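Local coordinates for protein diol-dehydratase (Roseburia inulinivorans, PDB 5I2A) that dehydrates 1,2-propanediol without vitamin B12, as a member of the glycyl radical enzyme family, at residues 152-157 / 454-459; 502-507 / 676-681; 672-677 / 689-694. One frame throughout, in Å; residues are numbered along the deposited sequence.

Interactions 1 and 3 are buried, whereas interaction 2 is partly buried and reaches the second subunit. Interactions 2 and 3 share helix 661-678, whose Leu678 side chain also touches Ala691; a probable hydrogen bond from Tyr689 N to Phe681 O joins their segments further on. Interaction 1 lies beside both: Met507 and Asn503 of interaction 2 lean on its phenylalanines, and Met458 reaches toward Tyr674. Chemistry follows place. Strands 154-155 and 454-457 are joined by backbone hydrogen bonds, 502-507/676-681 by apolar side chains and the aliphatic part of Glu505 with no direct hydrogen bond, and 672-677/689-694 by a tyrosine, a threonine methyl and one bridging water.

Interaction 1: 152-157 / 454-459; sequences NFFTPG and AFFNMC
The carbonyl oxygen of Phe153 does two jobs here: it accepts a hydrogen bond from Asn457 and also hangs over one face of the Phe456 ring, offset toward the rim. The bond from Asn457 N to Phe153 O measures 2.9 Å. Two more follow in an antiparallel arrangement, Thr155 N to Phe455 O at 2.8 Å and a nearly straight one (171° at the hydrogen) from Phe455 N to Thr155 O at 2.9 Å, which make Thr155 and Phe455 a hydrogen-bonded pair. Phe154 and Phe456 form the adjacent non-hydrogen-bonded pair, and their side chains share the opposite face of the sheet from Thr155 and Phe455. Across that pair Phe154 CB meets Phe456 CD2 at 3.9 Å, while the Phe154 ring leads away to helix 143-150. On the other face Thr155 and Phe455 lie side by side, with Thr155 CG2 3.9 Å from Phe455 CB. Because Thr155 OG1 is anti to the backbone N (chi1 168°), it faces onward along the chain and accepts from Gly157 N at 3.1 Å, an ST turn. A valine here would probably leave Gly157 N without this acceptor and make the turn less well fixed. At the far end a water donates to Asn152 O and accepts from Asn457 ND2, which also bonds Thr706 OG1. Asn457 OD1 takes the N-H of Cys459, a capping bond in the turn that leads into a helix. Strand 454-457 is hydrogen-bonded to strand 548-556 as well, so strand 154-155 extends a sheet. Main-chain polar groups thus set the register, leaving Phe154 and Phe456, with Phe153, to meet helices 143-150, 459-467 and 489-521, while Phe455 on the other face meets loops and Phe556.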
loop_
_atom_site.group_PDB
_atom_site.type_symbol
_atom_site.label_atom_id
_atom_site.label_comp_id
_atom_site.label_asym_id
_atom_site.label_seq_id
_atom_site.Cartn_x
_atom_site.Cartn_y
_atom_site.Cartn_z
ATOM N N ASN A 152 1.357 30.749 3.000
ATOM C CA ASN A 152 2.819 30.756 3.020
ATOM C C ASN A 152 3.468 30.658 4.406
ATOM O O ASN A 152 4.495 31.287 4.656
ATOM C CB ASN A 152 3.329 32.015 2.316
ATOM C CG ASN A 152 2.819 32.121 0.898
ATOM O OD1 ASN A 152 2.821 31.146 0.160
ATOM N ND2 ASN A 152 2.355 33.300 0.519
ATOM N N PHE A 153 2.883 29.868 5.301
ATOM C CA PHE A 153 3.557 29.576 6.563
ATOM C C PHE A 153 4.770 28.692 6.313
ATOM O O PHE A 153 5.792 28.844 6.972
ATOM C CB PHE A 153 2.603 28.918 7.565
ATOM C CG PHE A 153 1.635 29.886 8.161
ATOM C CD1 PHE A 153 1.975 30.612 9.280
ATOM C CD2 PHE A 153 0.409 30.109 7.569
ATOM C CE1 PHE A 153 1.100 31.528 9.808
ATOM C CE2 PHE A 153 -0.483 31.021 8.100
ATOM C CZ PHE A 153 -0.142 31.731 9.211
ATOM N N PHE A 154 4.636 27.774 5.353
ATOM C CA PHE A 154 5.698 26.849 4.992
ATOM C C PHE A 154 5.467 26.328 3.573
ATOM O O PHE A 154 4.363 26.410 3.055
ATOM C CB PHE A 154 5.772 25.669 5.991
ATOM C CG PHE A 154 4.492 24.872 6.090
ATOM C CD1 PHE A 154 4.220 23.850 5.190
ATOM C CD2 PHE A 154 3.560 25.153 7.075
ATOM C CE1 PHE A 154 3.044 23.117 5.270
ATOM C CE2 PHE A 154 2.372 24.423 7.162
ATOM C CZ PHE A 154 2.109 23.415 6.257
ATOM N N THR A 155 6.506 25.797 2.944
ATOM C CA THR A 155 6.319 25.062 1.693
ATOM C C THR A 155 7.046 23.722 1.734
ATOM O O THR A 155 8.238 23.669 2.017
ATOM C CB THR A 155 6.790 25.857 0.441
ATOM O OG1 THR A 155 6.836 24.966 -0.679
ATOM C CG2 THR A 155 8.188 26.457 0.640
ATOM N N PRO A 156 6.308 22.632 1.472
ATOM C CA PRO A 156 6.839 21.283 1.336
ATOM C C PRO A 156 7.054 20.935 -0.131
ATOM O O PRO A 156 7.035 19.771 -0.473
ATOM C CB PRO A 156 5.727 20.420 1.937
ATOM C CG PRO A 156 4.463 21.137 1.470
ATOM C CD PRO A 156 4.836 22.631 1.364
ATOM N N GLY A 157 7.265 21.936 -0.976
ATOM C CA GLY A 157 7.461 21.692 -2.390
ATOM C C GLY A 157 8.518 20.661 -2.777
ATOM O O GLY A 157 8.321 19.928 -3.738
ATOM N N ALA A 454 11.005 20.503 4.046
ATOM C CA ALA A 454 10.181 21.711 3.936
ATOM C C ALA A 454 10.942 22.945 4.372
ATOM O O ALA A 454 11.958 22.869 5.076
ATOM C CB ALA A 454 8.867 21.591 4.777
ATOM N N PHE A 455 10.423 24.085 3.936
ATOM C CA PHE A 455 10.892 25.386 4.368
ATOM C C PHE A 455 9.794 26.016 5.229
ATOM O O PHE A 455 8.659 26.177 4.765
ATOM C CB PHE A 455 11.194 26.278 3.163
ATOM C CG PHE A 455 12.303 25.774 2.262
ATOM C CD1 PHE A 455 13.381 25.076 2.771
ATOM C CD2 PHE A 455 12.270 26.044 0.897
ATOM C CE1 PHE A 455 14.413 24.640 1.941
ATOM C CE2 PHE A 455 13.293 25.604 0.052
ATOM C CZ PHE A 455 14.364 24.902 0.576
ATOM N N PHE A 456 10.128 26.381 6.461
ATOM C CA PHE A 456 9.167 26.965 7.389
ATOM C C PHE A 456 9.562 28.398 7.727
ATOM O O PHE A 456 10.670 28.644 8.211
ATOM C CB PHE A 456 9.081 26.128 8.674
ATOM C CG PHE A 456 8.024 26.592 9.656
ATOM C CD1 PHE A 456 8.283 27.627 10.553
ATOM C CD2 PHE A 456 6.784 25.966 9.704
ATOM C CE1 PHE A 456 7.316 28.028 11.482
ATOM C CE2 PHE A 456 5.804 26.365 10.628
ATOM C CZ PHE A 456 6.074 27.397 11.516
ATOM N N ASN A 457 8.638 29.328 7.502
ATOM C CA ASN A 457 8.898 30.745 7.752
ATOM C C ASN A 457 8.515 31.115 9.187
ATOM O O ASN A 457 7.338 31.276 9.488
ATOM C CB ASN A 457 8.119 31.607 6.740
ATOM C CG ASN A 457 8.500 33.085 6.801
ATOM O OD1 ASN A 457 8.985 33.572 7.820
ATOM N ND2 ASN A 457 8.290 33.797 5.692
ATOM N N MET A 458 9.506 31.262 10.059
ATOM C CA MET A 458 9.230 31.551 11.466
ATOM C C MET A 458 8.683 32.967 11.664
ATOM O O MET A 458 8.143 33.265 12.718
ATOM C CB MET A 458 10.487 31.351 12.336
ATOM C CG MET A 458 11.105 29.942 12.245
ATOM S SD MET A 458 12.687 29.801 13.112
ATOM C CE MET A 458 12.213 30.395 14.720
ATOM N N CYS A 459 8.801 33.828 10.656
ATOM C CA CYS A 459 8.211 35.163 10.750
ATOM C C CYS A 459 6.690 35.190 10.526
ATOM O O CYS A 459 6.014 36.123 10.968
ATOM C CB CYS A 459 8.873 36.115 9.742
ATOM S SG CYS A 459 10.595 36.461 10.078
HETATM O O HOH W 1 6.794 32.362 3.642
#

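Interaction 2: 502-507 / 676-681; sequences YNIELM and RPLETF
The CA atoms of Ile504 and Leu678 come within 7.4 Å where helix 489-521 passes helix 661-678 and the type I turn Leu678 to Phe681, with no hydrogen bond between the two segments. Ile504 buries the most area in the contact. Its CG2, the branch anti to the backbone N, touches Leu678 CD2 at 3.9 Å and also nears the Phe681 ring, while its CD1 branch reaches toward Pro677 CB. Met507 adds its terminal methyl, CE lying 4.3 Å from Leu678 CD2. Glu505 meets Phe681 at about a right angle: a chi1 of -178° sets CG 4.0 Å from Phe681 CE1, and the chain runs on extended past the ring to OE2, with the carboxylate plane turned 52° from the ring. The acid's OE2 is held by the backbone N of Gly196 of the second subunit. Phe681 has Thr680 OG1 above one face, 3.7 Å from the ring plane. That hydroxyl donates to Pro677 O at 2.7 Å, and Thr680 N bonds the same oxygen, so two donors grip the carbonyl just before the turn, which Phe681 N closes onto Leu678 O. Beyond the contact, Met507 and Leu678 both lean on Pro553 of strand 548-556, Ile504 and Met507 touch Phe456 of strand 454-457, and Leu506 on another side of its helix packs against helix 143-150.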
loop_
_atom_site.group_PDB
_atom_site.type_symbol
_atom_site.label_atom_id
_atom_site.label_comp_id
_atom_site.label_asym_id
_atom_site.label_seq_id
_atom_site.Cartn_x
_atom_site.Cartn_y
_atom_site.Cartn_z
ATOM N N TYR A 502 1.033 25.469 16.326
ATOM C CA TYR A 502 -0.065 25.135 15.423
ATOM C C TYR A 502 0.419 24.895 13.994
ATOM O O TYR A 502 0.078 23.888 13.366
ATOM C CB TYR A 502 -1.115 26.242 15.425
ATOM C CG TYR A 502 -2.303 25.958 14.525
ATOM C CD1 TYR A 502 -3.271 25.038 14.897
ATOM C CD2 TYR A 502 -2.448 26.608 13.306
ATOM C CE1 TYR A 502 -4.357 24.783 14.085
ATOM C CE2 TYR A 502 -3.534 26.356 12.484
ATOM C CZ TYR A 502 -4.482 25.443 12.878
ATOM O OH TYR A 502 -5.569 25.192 12.074
ATOM N N ASN A 503 1.226 25.820 13.486
ATOM C CA ASN A 503 1.665 25.733 12.105
ATOM C C ASN A 503 2.773 24.707 11.879
ATOM O O ASN A 503 2.867 24.127 10.807
ATOM C CB ASN A 503 2.080 27.115 11.621
ATOM C CG ASN A 503 0.875 27.952 11.282
ATOM O OD1 ASN A 503 0.224 27.718 10.267
ATOM N ND2 ASN A 503 0.532 28.894 12.159
ATOM N N ILE A 504 3.579 24.456 12.899
ATOM C CA ILE A 504 4.555 23.377 12.812
ATOM C C ILE A 504 3.856 22.032 12.628
ATOM O O ILE A 504 4.270 21.209 11.816
ATOM C CB ILE A 504 5.448 23.327 14.063
ATOM C CG1 ILE A 504 6.450 24.478 14.029
ATOM C CG2 ILE A 504 6.192 21.992 14.149
ATOM C CD1 ILE A 504 7.125 24.712 15.378
ATOM N N GLU A 505 2.777 21.813 13.370
ATOM C CA GLU A 505 2.086 20.535 13.288
ATOM C C GLU A 505 1.437 20.332 11.908
ATOM O O GLU A 505 1.386 19.209 11.391
ATOM C CB GLU A 505 1.033 20.411 14.397
ATOM C CG GLU A 505 0.324 19.059 14.363
ATOM C CD GLU A 505 -0.432 18.725 15.651
ATOM O OE1 GLU A 505 -0.600 19.623 16.503
ATOM O OE2 GLU A 505 -0.841 17.554 15.805
ATOM N N LEU A 506 0.948 21.415 11.313
ATOM C CA LEU A 506 0.441 21.354 9.945
ATOM C C LEU A 506 1.543 21.005 8.932
ATOM O O LEU A 506 1.292 20.311 7.946
ATOM C CB LEU A 506 -0.220 22.682 9.570
ATOM C CG LEU A 506 -1.476 23.021 10.381
ATOM C CD1 LEU A 506 -2.126 24.300 9.880
ATOM C CD2 LEU A 506 -2.462 21.857 10.317
ATOM N N MET A 507 2.751 21.512 9.162
ATOM C CA MET A 507 3.883 21.179 8.313
ATOM C C MET A 507 4.184 19.679 8.423
ATOM O O MET A 507 4.475 19.033 7.429
ATOM C CB MET A 507 5.125 21.998 8.688
ATOM C CG MET A 507 6.349 21.666 7.838
ATOM S SD MET A 507 7.777 22.694 8.182
ATOM C CE MET A 507 8.095 22.420 9.919
ATOM N N ARG A 676 12.237 22.503 19.570
ATOM C CA ARG A 676 11.781 21.579 20.595
ATOM C C ARG A 676 10.493 20.852 20.212
ATOM O O ARG A 676 10.420 19.640 20.379
ATOM C CB ARG A 676 11.609 22.283 21.933
ATOM C CG ARG A 676 12.527 21.707 22.979
ATOM C CD ARG A 676 12.461 22.457 24.274
ATOM N NE ARG A 676 13.781 22.509 24.885
ATOM C CZ ARG A 676 14.225 23.539 25.590
ATOM N NH1 ARG A 676 13.447 24.598 25.774
ATOM N NH2 ARG A 676 15.439 23.501 26.119
ATOM N N PRO A 677 9.485 21.574 19.702
ATOM C CA PRO A 677 8.304 20.813 19.284
ATOM C C PRO A 677 8.625 19.787 18.195
ATOM O O PRO A 677 8.116 18.663 18.238
ATOM C CB PRO A 677 7.357 21.895 18.755
ATOM C CG PRO A 677 7.747 23.123 19.499
ATOM C CD PRO A 677 9.254 23.030 19.608
ATOM N N LEU A 678 9.480 20.156 17.249
ATOM C CA LEU A 678 9.726 19.272 16.117
ATOM C C LEU A 678 10.264 17.901 16.532
ATOM O O LEU A 678 9.857 16.898 15.954
ATOM C CB LEU A 678 10.678 19.923 15.119
ATOM C CG LEU A 678 9.917 20.688 14.034
ATOM C CD1 LEU A 678 10.895 21.546 13.267
ATOM C CD2 LEU A 678 9.151 19.734 13.089
ATOM N N GLU A 679 11.147 17.849 17.535
ATOM C CA GLU A 679 11.766 16.568 17.910
ATOM C C GLU A 679 10.765 15.581 18.529
ATOM O O GLU A 679 11.115 14.440 18.769
ATOM C CB GLU A 679 12.941 16.772 18.873
ATOM C CG GLU A 679 12.530 17.260 20.269
ATOM C CD GLU A 679 13.707 17.388 21.250
ATOM O OE1 GLU A 679 13.465 17.802 22.398
ATOM O OE2 GLU A 679 14.860 17.077 20.886
ATOM N N THR A 680 9.526 16.014 18.758
ATOM C CA THR A 680 8.509 15.130 19.323
ATOM C C THR A 680 7.640 14.452 18.256
ATOM O O THR A 680 6.902 13.543 18.573
ATOM C CB THR A 680 7.555 15.885 20.299
ATOM O OG1 THR A 680 6.677 16.734 19.553
ATOM C CG2 THR A 680 8.342 16.741 21.315
ATOM N N PHE A 681 7.698 14.904 17.004
ATOM C CA PHE A 681 6.816 14.343 15.967
ATOM C C PHE A 681 7.447 13.157 15.250
ATOM O O PHE A 681 8.666 13.044 15.195
ATOM C CB PHE A 681 6.425 15.428 14.940
ATOM C CG PHE A 681 5.507 16.469 15.507
ATOM C CD1 PHE A 681 4.144 16.222 15.617
ATOM C CD2 PHE A 681 6.004 17.672 15.969
ATOM C CE1 PHE A 681 3.299 17.166 16.166
ATOM C CE2 PHE A 681 5.163 18.625 16.510
ATOM C CZ PHE A 681 3.812 18.373 16.615
#

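Interaction 3: 672-677 / 689-694; sequences YFYTRP and YQAGLY
Tyr674 reaches from helix 661-678 alongside residues 691-693, and each step of its side chain finds a neighbour. CB lies near Met458 CE. With CG anti to the backbone N (chi1 -179°), one long side of the ring runs past the loop: CD2 is 4.0 Å from Leu693 CD2, and CE2 is 3.7 Å from both Ala691 CB and the carbonyl oxygen Gly692 O. On the other side, CE1 meets the Phe456 ring, the two planes about 40° apart. At the tip, OH is hydrogen-bonded to Pro553 O, so the buried hydroxyl is satisfied. Thr675 brings CG2 to 3.7 Å from Ala691 CB, so this methyl touches both helix side chains, and Thr675 OG1 turns back to Ala671 O of its own helix. A water donates to Thr675 O and accepts from Ala691 N, bridging the backbones. Segment 689-694, bonded to strand 548-556 through Gln690 and Gly692, meets one side of helix 661-678: helix-on-sheet packing within the pyruvate formate lyase-like fold.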
loop_
_atom_site.group_PDB
_atom_site.type_symbol
_atom_site.label_atom_id
_atom_site.label_comp_id
_atom_site.label_asym_id
_atom_site.label_seq_id
_atom_site.Cartn_x
_atom_site.Cartn_y
_atom_site.Cartn_z
ATOM N N TYR A 672 14.045 27.657 20.111
ATOM C CA TYR A 672 13.430 26.525 20.792
ATOM C C TYR A 672 11.944 26.368 20.466
ATOM O O TYR A 672 11.440 25.257 20.474
ATOM C CB TYR A 672 13.596 26.648 22.304
ATOM C CG TYR A 672 14.873 26.054 22.861
ATOM C CD1 TYR A 672 15.360 24.833 22.409
ATOM C CD2 TYR A 672 15.584 26.718 23.852
ATOM C CE1 TYR A 672 16.521 24.289 22.944
ATOM C CE2 TYR A 672 16.752 26.187 24.384
ATOM C CZ TYR A 672 17.214 24.983 23.935
ATOM O OH TYR A 672 18.370 24.476 24.475
ATOM N N PHE A 673 11.248 27.468 20.183
ATOM C CA PHE A 673 9.832 27.391 19.790
ATOM C C PHE A 673 9.660 26.609 18.480
ATOM O O PHE A 673 8.551 26.172 18.136
ATOM C CB PHE A 673 9.218 28.796 19.640
ATOM C CG PHE A 673 8.943 29.486 20.947
ATOM C CD1 PHE A 673 9.168 28.840 22.151
ATOM C CD2 PHE A 673 8.440 30.773 20.968
ATOM C CE1 PHE A 673 8.901 29.471 23.369
ATOM C CE2 PHE A 673 8.167 31.411 22.174
ATOM C CZ PHE A 673 8.405 30.757 23.374
ATOM N N TYR A 674 10.758 26.460 17.744
ATOM C CA TYR A 674 10.749 25.685 16.509
ATOM C C TYR A 674 11.386 24.310 16.715
ATOM O O TYR A 674 10.814 23.301 16.325
ATOM C CB TYR A 674 11.477 26.435 15.387
ATOM C CG TYR A 674 11.481 25.703 14.058
ATOM C CD1 TYR A 674 10.344 25.662 13.264
ATOM C CD2 TYR A 674 12.625 25.062 13.594
ATOM C CE1 TYR A 674 10.347 24.997 12.046
ATOM C CE2 TYR A 674 12.639 24.401 12.368
ATOM C CZ TYR A 674 11.500 24.373 11.604
ATOM O OH TYR A 674 11.501 23.710 10.402
ATOM N N THR A 675 12.553 24.273 17.356
ATOM C CA THR A 675 13.327 23.034 17.433
ATOM C C THR A 675 12.814 22.033 18.472
ATOM O O THR A 675 12.950 20.842 18.281
ATOM C CB THR A 675 14.814 23.317 17.726
ATOM O OG1 THR A 675 14.937 24.028 18.961
ATOM C CG2 THR A 675 15.438 24.149 16.587
ATOM N N ARG A 676 12.237 22.503 19.570
ATOM C CA ARG A 676 11.781 21.579 20.595
ATOM C C ARG A 676 10.493 20.852 20.212
ATOM O O ARG A 676 10.420 19.640 20.379
ATOM C CB ARG A 676 11.609 22.283 21.933
ATOM C CG ARG A 676 12.527 21.707 22.979
ATOM C CD ARG A 676 12.461 22.457 24.274
ATOM N NE ARG A 676 13.781 22.509 24.885
ATOM C CZ ARG A 676 14.225 23.539 25.590
ATOM N NH1 ARG A 676 13.447 24.598 25.774
ATOM N NH2 ARG A 676 15.439 23.501 26.119
ATOM N N PRO A 677 9.485 21.574 19.702
ATOM C CA PRO A 677 8.304 20.813 19.284
ATOM C C PRO A 677 8.625 19.787 18.195
ATOM O O PRO A 677 8.116 18.663 18.238
ATOM C CB PRO A 677 7.357 21.895 18.755
ATOM C CG PRO A 677 7.747 23.123 19.499
ATOM C CD PRO A 677 9.254 23.030 19.608
ATOM N N TYR A 689 11.028 13.418 13.558
ATOM C CA TYR A 689 11.395 14.702 13.009
ATOM C C TYR A 689 12.606 15.265 13.762
ATOM O O TYR A 689 12.820 14.966 14.937
ATOM C CB TYR A 689 10.216 15.671 13.095
ATOM C CG TYR A 689 9.234 15.507 11.966
ATOM C CD1 TYR A 689 8.432 14.369 11.865
ATOM C CD2 TYR A 689 9.110 16.487 10.998
ATOM C CE1 TYR A 689 7.545 14.215 10.811
ATOM C CE2 TYR A 689 8.215 16.353 9.961
ATOM C CZ TYR A 689 7.447 15.217 9.857
ATOM O OH TYR A 689 6.571 15.099 8.805
ATOM N N GLN A 690 13.391 16.070 13.066
ATOM C CA GLN A 690 14.462 16.835 13.680
ATOM C C GLN A 690 14.623 18.134 12.889
ATOM O O GLN A 690 14.755 18.109 11.661
ATOM C CB GLN A 690 15.776 16.039 13.722
ATOM C CG GLN A 690 16.069 15.195 12.495
ATOM C CD GLN A 690 17.479 14.591 12.503
ATOM O OE1 GLN A 690 18.121 14.487 13.551
ATOM N NE2 GLN A 690 17.979 14.242 11.320
ATOM N N ALA A 691 14.566 19.261 13.585
ATOM C CA ALA A 691 14.723 20.569 12.955
ATOM C C ALA A 691 16.091 20.775 12.307
ATOM O O ALA A 691 17.119 20.328 12.830
ATOM C CB ALA A 691 14.484 21.681 13.986
ATOM N N GLY A 692 16.093 21.451 11.165
ATOM C CA GLY A 692 17.285 22.109 10.659
ATOM C C GLY A 692 17.052 23.612 10.623
ATOM O O GLY A 692 15.909 24.076 10.717
ATOM N N LEU A 693 18.134 24.372 10.497
ATOM C CA LEU A 693 18.071 25.822 10.401
ATOM C C LEU A 693 19.016 26.278 9.285
ATOM O O LEU A 693 20.150 26.676 9.528
ATOM C CB LEU A 693 18.431 26.485 11.736
ATOM C CG LEU A 693 17.553 26.107 12.936
ATOM C CD1 LEU A 693 18.201 26.482 14.256
ATOM C CD2 LEU A 693 16.164 26.712 12.819
ATOM N N TYR A 694 18.528 26.201 8.058
ATOM C CA TYR A 694 19.296 26.632 6.906
ATOM C C TYR A 694 18.344 27.075 5.803
ATOM O O TYR A 694 17.177 26.699 5.808
ATOM C CB TYR A 694 20.228 25.524 6.419
ATOM C CG TYR A 694 19.587 24.274 5.830
ATOM C CD1 TYR A 694 19.159 24.248 4.505
ATOM C CD2 TYR A 694 19.499 23.089 6.571
ATOM C CE1 TYR A 694 18.636 23.108 3.950
ATOM C CE2 TYR A 694 18.974 21.916 6.006
ATOM C CZ TYR A 694 18.538 21.939 4.700
ATOM O OH TYR A 694 18.018 20.813 4.108
HETATM O O HOH W 2 14.652 19.398 16.535
#